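Local coordinates for protein phosphoheptose isomerase (Neisseria gonorrhoeae, PDB 5I01) that probably converts sedoheptulose 7-phosphate into D-glycero-D-manno-heptose 7-phosphate, using one zinc ion per subunit, as a homotetramer of the GmhA type, at residues I27-L38 / T162-H170; C42-G53 / L111-I121. The protein carries 1 engineered substitution. All blocks are in the same frame, centred on the assembly; numbering follows the deposited sequence.

Contact 1. Residues I27-L38 / T162-H170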
loop_
_atom_site.group_PDB
_atom_site.type_symbol
_atom_site.label_atom_id
_atom_site.label_comp_id
_atom_site.label_asym_id
_atom_site.label_seq_id
_atom_site.Cartn_x
_atom_site.Cartn_y
_atom_site.Cartn_z
ATOM N N ILE A 27 1.779 -30.761 16.300
ATOM C CA ILE A 27 0.896 -30.054 17.244
ATOM C C ILE A 27 -0.041 -28.960 16.675
ATOM O O ILE A 27 -0.812 -28.378 17.435
ATOM C CB ILE A 27 1.735 -29.464 18.403
ATOM C CG1 ILE A 27 2.712 -28.378 17.911
ATOM C CG2 ILE A 27 2.505 -30.570 19.117
ATOM C CD1 ILE A 27 2.909 -27.247 18.898
ATOM N N LEU A 28 0.018 -28.685 15.365
ATOM C CA LEU A 28 -0.785 -27.621 14.732
ATOM C C LEU A 28 -1.793 -28.127 13.706
ATOM O O LEU A 28 -2.428 -27.323 13.034
ATOM C CB LEU A 28 0.131 -26.576 14.072
ATOM C CG LEU A 28 0.910 -25.665 15.024
ATOM C CD1 LEU A 28 1.928 -24.808 14.279
ATOM C CD2 LEU A 28 -0.056 -24.792 15.810
ATOM N N VAL A 29 -1.985 -29.439 13.598
ATOM C CA VAL A 29 -2.990 -29.950 12.671
ATOM C C VAL A 29 -4.395 -29.689 13.213
ATOM O O VAL A 29 -5.205 -29.107 12.502
ATOM C CB VAL A 29 -2.779 -31.434 12.311
ATOM C CG1 VAL A 29 -3.886 -31.932 11.380
ATOM C CG2 VAL A 29 -1.433 -31.610 11.626
ATOM N N GLU A 30 -4.674 -30.085 14.460
ATOM C CA GLU A 30 -6.031 -29.898 15.044
ATOM C C GLU A 30 -6.437 -28.408 15.172
ATOM O O GLU A 30 -7.548 -28.050 14.770
ATOM C CB GLU A 30 -6.214 -30.626 16.409
ATOM C CG GLU A 30 -6.047 -32.148 16.396
ATOM C CD GLU A 30 -7.193 -32.915 15.730
ATOM O OE1 GLU A 30 -8.188 -32.292 15.282
ATOM O OE2 GLU A 30 -7.095 -34.167 15.651
ATOM N N PRO A 31 -5.546 -27.542 15.716
ATOM C CA PRO A 31 -5.867 -26.106 15.792
ATOM C C PRO A 31 -6.111 -25.442 14.431
ATOM O O PRO A 31 -7.078 -24.695 14.297
ATOM C CB PRO A 31 -4.629 -25.506 16.472
ATOM C CG PRO A 31 -4.027 -26.627 17.230
ATOM C CD PRO A 31 -4.249 -27.826 16.363
ATOM N N THR A 32 -5.250 -25.711 13.445
ATOM C CA THR A 32 -5.444 -25.214 12.066
ATOM C C THR A 32 -6.835 -25.582 11.516
ATOM O O THR A 32 -7.486 -24.746 10.876
ATOM C CB THR A 32 -4.325 -25.685 11.085
ATOM O OG1 THR A 32 -3.054 -25.279 11.581
ATOM C CG2 THR A 32 -4.485 -25.078 9.704
ATOM N N VAL A 33 -7.295 -26.805 11.782
ATOM C CA VAL A 33 -8.649 -27.209 11.384
ATOM C C VAL A 33 -9.692 -26.354 12.127
ATOM O O VAL A 33 -10.621 -25.844 11.504
ATOM C CB VAL A 33 -8.901 -28.726 11.584
ATOM C CG1 VAL A 33 -10.352 -29.088 11.291
ATOM C CG2 VAL A 33 -7.988 -29.547 10.678
ATOM N N GLN A 34 -9.525 -26.174 13.435
ATOM C CA GLN A 34 -10.442 -25.335 14.229
ATOM C C GLN A 34 -10.515 -23.899 13.695
ATOM O O GLN A 34 -11.597 -23.311 13.666
ATOM C CB GLN A 34 -10.032 -25.271 15.710
ATOM C CG GLN A 34 -10.130 -26.555 16.518
ATOM C CD GLN A 34 -9.565 -26.362 17.926
ATOM O OE1 GLN A 34 -9.990 -25.454 18.652
ATOM N NE2 GLN A 34 -8.589 -27.198 18.310
ATOM N N ALA A 35 -9.363 -23.342 13.303
ATOM C CA ALA A 35 -9.281 -21.981 12.755
ATOM C C ALA A 35 -10.005 -21.841 11.416
ATOM O O ALA A 35 -10.706 -20.849 11.177
ATOM C CB ALA A 35 -7.831 -21.559 12.601
ATOM N N ALA A 36 -9.826 -22.836 10.549
ATOM C CA ALA A 36 -10.508 -22.884 9.266
ATOM C C ALA A 36 -12.025 -23.059 9.425
ATOM O O ALA A 36 -12.808 -22.386 8.740
ATOM C CB ALA A 36 -9.930 -24.005 8.419
ATOM N N GLU A 37 -12.428 -23.966 10.318
ATOM C CA GLU A 37 -13.850 -24.188 10.631
ATOM C C GLU A 37 -14.510 -22.891 11.083
ATOM O O GLU A 37 -15.592 -22.547 10.610
ATOM C CB GLU A 37 -14.024 -25.286 11.704
ATOM C CG GLU A 37 -13.865 -26.709 11.161
ATOM C CD GLU A 37 -13.867 -27.813 12.228
ATOM O OE1 GLU A 37 -13.681 -27.524 13.437
ATOM O OE2 GLU A 37 -14.046 -28.997 11.845
ATOM N N LEU A 38 -13.837 -22.171 11.980
ATOM C CA LEU A 38 -14.310 -20.867 12.453
ATOM C C LEU A 38 -14.480 -19.826 11.333
ATOM O O LEU A 38 -15.438 -19.057 11.346
ATOM C CB LEU A 38 -13.362 -20.321 13.524
ATOM C CG LEU A 38 -13.721 -18.956 14.113
ATOM C CD1 LEU A 38 -15.156 -18.941 14.624
ATOM C CD2 LEU A 38 -12.743 -18.595 15.219
ATOM N N THR A 162 -13.600 -19.417 22.797
ATOM C CA THR A 162 -14.082 -19.421 21.406
ATOM C C THR A 162 -13.061 -18.935 20.353
ATOM O O THR A 162 -13.372 -18.923 19.161
ATOM C CB THR A 162 -15.359 -18.561 21.289
ATOM O OG1 THR A 162 -15.150 -17.301 21.941
ATOM C CG2 THR A 162 -16.535 -19.259 21.944
ATOM N N ASP A 163 -11.868 -18.525 20.786
ATOM C CA ASP A 163 -10.787 -18.143 19.875
ATOM C C ASP A 163 -9.900 -19.364 19.592
ATOM O O ASP A 163 -10.031 -20.396 20.247
ATOM C CB ASP A 163 -9.936 -17.017 20.492
ATOM C CG ASP A 163 -10.744 -15.748 20.829
ATOM O OD1 ASP A 163 -11.738 -15.417 20.142
ATOM O OD2 ASP A 163 -10.346 -15.048 21.781
ATOM N N VAL A 164 -8.990 -19.232 18.627
ATOM C CA VAL A 164 -8.087 -20.321 18.223
ATOM C C VAL A 164 -6.647 -19.810 18.182
ATOM O O VAL A 164 -6.353 -18.838 17.496
ATOM C CB VAL A 164 -8.471 -20.904 16.840
ATOM C CG1 VAL A 164 -7.504 -22.007 16.420
ATOM C CG2 VAL A 164 -9.894 -21.439 16.864
ATOM N N LEU A 165 -5.761 -20.472 18.920
ATOM C CA LEU A 165 -4.354 -20.093 18.983
ATOM C C LEU A 165 -3.591 -21.018 18.079
ATOM O O LEU A 165 -3.663 -22.230 18.249
ATOM C CB LEU A 165 -3.805 -20.215 20.409
ATOM C CG LEU A 165 -2.309 -19.921 20.612
ATOM C CD1 LEU A 165 -1.961 -18.495 20.222
ATOM C CD2 LEU A 165 -1.905 -20.199 22.048
ATOM N N LEU A 166 -2.863 -20.436 17.129
ATOM C CA LEU A 166 -1.938 -21.156 16.271
ATOM C C LEU A 166 -0.525 -20.678 16.633
ATOM O O LEU A 166 0.017 -19.731 16.043
ATOM C CB LEU A 166 -2.275 -20.926 14.784
ATOM C CG LEU A 166 -3.692 -21.295 14.307
ATOM C CD1 LEU A 166 -3.931 -20.954 12.848
ATOM C CD2 LEU A 166 -3.958 -22.768 14.503
ATOM N N ASN A 167 0.065 -21.324 17.630
ATOM C CA ASN A 167 1.410 -20.980 18.048
ATOM C C ASN A 167 2.434 -21.889 17.378
ATOM O O ASN A 167 2.320 -23.111 17.438
ATOM C CB ASN A 167 1.564 -21.051 19.568
ATOM C CG ASN A 167 2.901 -20.529 20.021
ATOM O OD1 ASN A 167 3.181 -19.330 19.927
ATOM N ND2 ASN A 167 3.759 -21.428 20.453
ATOM N N VAL A 168 3.427 -21.266 16.745
ATOM C CA VAL A 168 4.575 -21.959 16.203
ATOM C C VAL A 168 5.616 -22.044 17.320
ATOM O O VAL A 168 6.153 -21.014 17.728
ATOM C CB VAL A 168 5.154 -21.204 14.986
ATOM C CG1 VAL A 168 6.402 -21.901 14.461
ATOM C CG2 VAL A 168 4.104 -21.093 13.888
ATOM N N PRO A 169 5.904 -23.262 17.833
ATOM C CA PRO A 169 6.835 -23.352 18.960
ATOM C C PRO A 169 8.285 -23.308 18.475
ATOM O O PRO A 169 8.930 -24.344 18.305
ATOM C CB PRO A 169 6.468 -24.697 19.586
ATOM C CG PRO A 169 6.088 -25.535 18.413
ATOM C CD PRO A 169 5.439 -24.600 17.420
ATOM N N HIS A 170 8.774 -22.102 18.217
ATOM C CA HIS A 170 10.133 -21.909 17.719
ATOM C C HIS A 170 10.664 -20.546 18.145
ATOM O O HIS A 170 9.890 -19.605 18.232
ATOM C CB HIS A 170 10.187 -22.064 16.193
ATOM C CG HIS A 170 11.545 -22.434 15.689
ATOM N ND1 HIS A 170 12.495 -21.490 15.380
ATOM C CD2 HIS A 170 12.142 -23.636 15.511
ATOM C CE1 HIS A 170 13.613 -22.090 15.013
ATOM N NE2 HIS A 170 13.421 -23.393 15.068
#
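The carbonyl oxygen of Leu28, whose side chain rests on Asn167, accepts two bonds from Thr32, the residue that meets Leu166. Thr32 OG1 lies 2.6 Å from Leu28 O and almost in line with the carbonyl, at a C=O...donor angle of 162°. The backbone N of Thr32 is the second donor, at a longer 3.3 Å. Leu28 is at the N-cap position, and the hydroxyl doubles the backbone bond of the first turn of helix 29-44. The leucine side chain points to the strand, and its CD2 comes within 3.3 Å of Asn167 O. The Asn167 amide is held by Thr148 and Arg150.

Between helix and strand the contact is apolar. Leu166 has CG beside its backbone N (chi1 -57°), which carries its branches to the helix although its CB starts off neither toward nor away from it. CD2 lies 3.4 Å from Pro31 CB and equally near the backbone at Thr32. CD1 lies 4.0 Å from Ala35 CB. Within this chain strand 164-168 is an outermost strand of the five-stranded parallel sheet of this SIS domain, and helix 29-44 covers it on one face. The axes of helix 29-38 and strand 164-168 approach to 8.0 Å, with N-to-C directions 137° apart. Ala35 CB touches both Leu166 and Val164, 3.9 Å from Val164 CG1. The other branch of Val164, CG2, is turned to Gln34 CB and Leu38 CD2. Helix 173-193 also borders this layer, with Leu183 on Thr32 and Met187 on Ala35. Val10 of the second subunit packs on Thr32 and Val29. Beside Leu28, at the start of the helix, Ile27 and Pro169 reach tip to tip, with Ile27 CD1 3.6 Å from Pro169 CG, next to exposed surface. Pro169 is the centre of an inverse gamma turn.

Contact 2. Residues C42-G53 / L111-I121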
loop_
_atom_site.group_PDB
_atom_site.type_symbol
_atom_site.label_atom_id
_atom_site.label_comp_id
_atom_site.label_asym_id
_atom_site.label_seq_id
_atom_site.Cartn_x
_atom_site.Cartn_y
_atom_site.Cartn_z
ATOM N N CYS A 42 -18.091 -18.172 9.946
ATOM C CA CYS A 42 -18.193 -16.716 9.809
ATOM C C CYS A 42 -18.613 -16.286 8.407
ATOM O O CYS A 42 -19.521 -15.474 8.260
ATOM C CB CYS A 42 -16.865 -16.055 10.187
ATOM S SG CYS A 42 -16.637 -14.381 9.554
ATOM N N LEU A 43 -17.950 -16.837 7.392
ATOM C CA LEU A 43 -18.238 -16.524 5.983
ATOM C C LEU A 43 -19.643 -16.936 5.568
ATOM O O LEU A 43 -20.341 -16.163 4.927
ATOM C CB LEU A 43 -17.226 -17.204 5.052
ATOM C CG LEU A 43 -15.790 -16.668 5.080
ATOM C CD1 LEU A 43 -14.842 -17.659 4.412
ATOM C CD2 LEU A 43 -15.692 -15.301 4.417
ATOM N N MET A 44 -20.043 -18.151 5.931
ATOM C CA MET A 44 -21.398 -18.649 5.635
ATOM C C MET A 44 -22.534 -17.891 6.352
ATOM O O MET A 44 -23.672 -17.923 5.884
ATOM C CB MET A 44 -21.499 -20.158 5.912
ATOM C CG MET A 44 -20.837 -21.011 4.834
ATOM S SD MET A 44 -20.381 -22.653 5.419
ATOM C CE MET A 44 -20.728 -23.635 3.955
ATOM N N ASN A 45 -22.232 -17.210 7.463
ATOM C CA ASN A 45 -23.184 -16.289 8.114
ATOM C C ASN A 45 -22.960 -14.833 7.661
ATOM O O ASN A 45 -23.105 -13.907 8.455
ATOM C CB ASN A 45 -23.080 -16.396 9.644
ATOM C CG ASN A 45 -23.383 -17.804 10.167
ATOM O OD1 ASN A 45 -23.270 -18.798 9.446
ATOM N ND2 ASN A 45 -23.763 -17.887 11.438
ATOM N N ASP A 46 -22.594 -14.646 6.386
ATOM C CA ASP A 46 -22.358 -13.327 5.771
ATOM C C ASP A 46 -21.329 -12.420 6.475
ATOM O O ASP A 46 -21.321 -11.209 6.273
ATOM C CB ASP A 46 -23.706 -12.605 5.556
ATOM C CG ASP A 46 -24.357 -12.976 4.234
ATOM O OD1 ASP A 46 -23.778 -12.609 3.188
ATOM O OD2 ASP A 46 -25.433 -13.624 4.234
ATOM N N GLY A 47 -20.433 -13.017 7.259
ATOM C CA GLY A 47 -19.412 -12.268 7.995
ATOM C C GLY A 47 -18.176 -12.017 7.138
ATOM O O GLY A 47 -18.102 -12.457 5.969
ATOM N N LYS A 48 -17.209 -11.308 7.725
ATOM C CA LYS A 48 -15.921 -11.051 7.079
ATOM C C LYS A 48 -14.745 -11.297 8.022
ATOM O O LYS A 48 -14.915 -11.334 9.234
ATOM C CB LYS A 48 -15.877 -9.634 6.486
ATOM C CG LYS A 48 -16.050 -8.487 7.464
ATOM C CD LYS A 48 -16.266 -7.180 6.693
ATOM C CE LYS A 48 -16.495 -5.989 7.601
ATOM N NZ LYS A 48 -17.642 -6.190 8.532
ATOM N N ILE A 49 -13.564 -11.499 7.432
ATOM C CA ILE A 49 -12.323 -11.694 8.172
ATOM C C ILE A 49 -11.420 -10.471 8.009
ATOM O O ILE A 49 -11.116 -10.072 6.895
ATOM C CB ILE A 49 -11.554 -12.957 7.704
ATOM C CG1 ILE A 49 -12.459 -14.199 7.772
ATOM C CG2 ILE A 49 -10.308 -13.177 8.556
ATOM C CD1 ILE A 49 -12.975 -14.653 6.435
ATOM N N LEU A 50 -10.996 -9.892 9.133
ATOM C CA LEU A 50 -9.981 -8.845 9.161
ATOM C C LEU A 50 -8.645 -9.467 9.554
ATOM O O LEU A 50 -8.606 -10.302 10.456
ATOM C CB LEU A 50 -10.368 -7.765 10.164
ATOM C CG LEU A 50 -11.798 -7.234 10.056
ATOM C CD1 LEU A 50 -11.996 -6.110 11.068
ATOM C CD2 LEU A 50 -12.101 -6.748 8.645
ATOM N N ALA A 51 -7.563 -9.072 8.878
ATOM C CA ALA A 51 -6.214 -9.559 9.192
ATOM C C ALA A 51 -5.302 -8.392 9.522
ATOM O O ALA A 51 -5.421 -7.328 8.914
ATOM C CB ALA A 51 -5.651 -10.351 8.032
ATOM N N CYS A 52 -4.407 -8.582 10.489
ATOM C CA CYS A 52 -3.389 -7.579 10.790
ATOM C C CYS A 52 -2.091 -8.179 11.358
ATOM O O CYS A 52 -2.078 -9.306 11.871
ATOM C CB CYS A 52 -3.944 -6.536 11.754
ATOM S SG CYS A 52 -4.111 -7.116 13.452
ATOM N N GLY A 53 -1.019 -7.392 11.277
ATOM C CA GLY A 53 0.305 -7.806 11.723
ATOM C C GLY A 53 1.353 -6.783 11.327
ATOM O O GLY A 53 1.039 -5.869 10.557
ATOM N N LEU A 111 -14.607 -1.143 10.835
ATOM C CA LEU A 111 -15.111 -2.191 9.936
ATOM C C LEU A 111 -15.809 -3.368 10.616
ATOM O O LEU A 111 -16.716 -3.947 10.038
ATOM C CB LEU A 111 -13.967 -2.729 9.072
ATOM C CG LEU A 111 -13.201 -1.690 8.244
ATOM C CD1 LEU A 111 -12.142 -2.374 7.400
ATOM C CD2 LEU A 111 -14.129 -0.874 7.356
ATOM N N GLY A 112 -15.378 -3.730 11.819
ATOM C CA GLY A 112 -15.816 -4.967 12.473
ATOM C C GLY A 112 -17.278 -4.980 12.867
ATOM O O GLY A 112 -17.866 -3.938 13.164
ATOM N N ARG A 113 -17.879 -6.161 12.825
ATOM C CA ARG A 113 -19.235 -6.361 13.338
ATOM C C ARG A 113 -19.237 -7.663 14.128
ATOM O O ARG A 113 -18.260 -8.402 14.111
ATOM C CB ARG A 113 -20.263 -6.421 12.208
ATOM C CG ARG A 113 -20.305 -5.207 11.286
ATOM C CD ARG A 113 -21.011 -4.005 11.905
ATOM N NE ARG A 113 -21.232 -2.940 10.911
ATOM C CZ ARG A 113 -20.435 -1.880 10.690
ATOM N NH1 ARG A 113 -19.317 -1.663 11.391
ATOM N NH2 ARG A 113 -20.774 -1.006 9.742
ATOM N N ALA A 114 -20.333 -7.927 14.830
ATOM C CA ALA A 114 -20.494 -9.168 15.591
ATOM C C ALA A 114 -20.467 -10.358 14.644
ATOM O O ALA A 114 -21.073 -10.308 13.564
ATOM C CB ALA A 114 -21.803 -9.149 16.365
ATOM N N GLY A 115 -19.742 -11.406 15.040
ATOM C CA GLY A 115 -19.575 -12.610 14.215
ATOM C C GLY A 115 -18.390 -12.621 13.251
ATOM O O GLY A 115 -18.041 -13.693 12.761
ATOM N N ASP A 116 -17.782 -11.457 12.965
ATOM C CA ASP A 116 -16.590 -11.367 12.102
ATOM C C ASP A 116 -15.385 -12.004 12.788
ATOM O O ASP A 116 -15.455 -12.401 13.954
ATOM C CB ASP A 116 -16.244 -9.907 11.758
ATOM C CG ASP A 116 -17.229 -9.260 10.801
ATOM O OD1 ASP A 116 -17.946 -9.981 10.076
ATOM O OD2 ASP A 116 -17.265 -8.007 10.765
ATOM N N VAL A 117 -14.282 -12.111 12.058
ATOM C CA VAL A 117 -13.091 -12.769 12.559
ATOM C C VAL A 117 -11.868 -11.882 12.354
ATOM O O VAL A 117 -11.655 -11.374 11.265
ATOM C CB VAL A 117 -12.911 -14.145 11.893
ATOM C CG1 VAL A 117 -11.527 -14.718 12.148
ATOM C CG2 VAL A 117 -13.980 -15.094 12.408
ATOM N N LEU A 118 -11.105 -11.686 13.427
ATOM C CA LEU A 118 -9.821 -11.037 13.377
ATOM C C LEU A 118 -8.748 -12.104 13.398
ATOM O O LEU A 118 -8.713 -12.943 14.311
ATOM C CB LEU A 118 -9.632 -10.112 14.574
ATOM C CG LEU A 118 -8.275 -9.400 14.724
ATOM C CD1 LEU A 118 -8.002 -8.510 13.529
ATOM C CD2 LEU A 118 -8.201 -8.585 16.003
ATOM N N VAL A 119 -7.868 -12.052 12.401
ATOM C CA VAL A 119 -6.662 -12.851 12.370
ATOM C C VAL A 119 -5.523 -11.932 12.724
ATOM O O VAL A 119 -5.114 -11.127 11.906
ATOM C CB VAL A 119 -6.429 -13.486 10.989
ATOM C CG1 VAL A 119 -5.099 -14.236 10.949
ATOM C CG2 VAL A 119 -7.593 -14.409 10.633
ATOM N N GLY A 120 -5.014 -12.049 13.945
ATOM C CA GLY A 120 -3.904 -11.220 14.407
ATOM C C GLY A 120 -2.617 -11.997 14.275
ATOM O O GLY A 120 -2.520 -13.098 14.794
ATOM N N ILE A 121 -1.629 -11.427 13.588
ATOM C CA ILE A 121 -0.371 -12.122 13.327
ATOM C C ILE A 121 0.751 -11.390 14.055
ATOM O O ILE A 121 0.883 -10.166 13.933
ATOM C CB ILE A 121 -0.058 -12.236 11.820
ATOM C CG1 ILE A 121 -1.275 -12.779 11.057
ATOM C CG2 ILE A 121 1.138 -13.167 11.583
ATOM C CD1 ILE A 121 -1.179 -12.663 9.555
HETATM O O HOH W 1 -19.485 -8.798 7.747
#
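Ile49 CG2 packs 3.6 Å from Val119 CG2, the side chains crossing obliquely. Val117 lies beside Ile49 and points the same way. Its CG2 also meets Cys42 CB, at the end of helix 29-44. Phe64 of helix 56-69 covers Ile49 on this face. Leu50, Cys52 and Leu118 are on the other face, where Leu118 CD1 is 4.1 Å from Cys52 SG and helix 128-139 packs on Leu118. These are neighbouring parallel strands of the SIS-domain sheet, 117-122 being the central one. Leu50 and Cys52 donate to Val117 O and Val119 O, and accept from Val119 N and Ile121 N.

Lys48 O continues the ladder to Val117 N. Asp116 grips Lys48 twice. Lys48 N reaches Asp116 OD1 at 2.8 Å, from above the carboxylate plane. The salt bridge from Lys48 NZ to Asp116 OD2 is 2.9 Å and comes on the syn side. Arg113 N meets OD2 from the opposite face, across the type II turn 113-116 that Asp116 N to Arg113 O closes. The lysine chain is extended to CE and bends at its last torsion (chi4 -56°), which brings Lys48 NZ to Leu111 O as well, at 2.9 Å. A water joins NZ to Asp116 OD1.

In the fold
Contacts 1 and 2 lie on one parallel sheet and share helix 29-44. Their centres are 16 Å apart. Contact 1 takes the first part of the helix to the outermost strand 164-168. Contact 2 takes its end, with strand 49-52, to the central strand 117-122. They meet where Leu38 CG lies 4.2 Å from Val117 CG2. The segments of contact 2 end just before Asn54 and Ser122, predicted substrate-binding residues. His63, Glu67 and His185 bind zinc. Ile121 is about 11 Å, side chain to ion, from a bound zinc ion, and Val168 of contact 1 about 13 Å. The side chain of Val168 is also about 8 Å from that of Thr123, another predicted substrate residue.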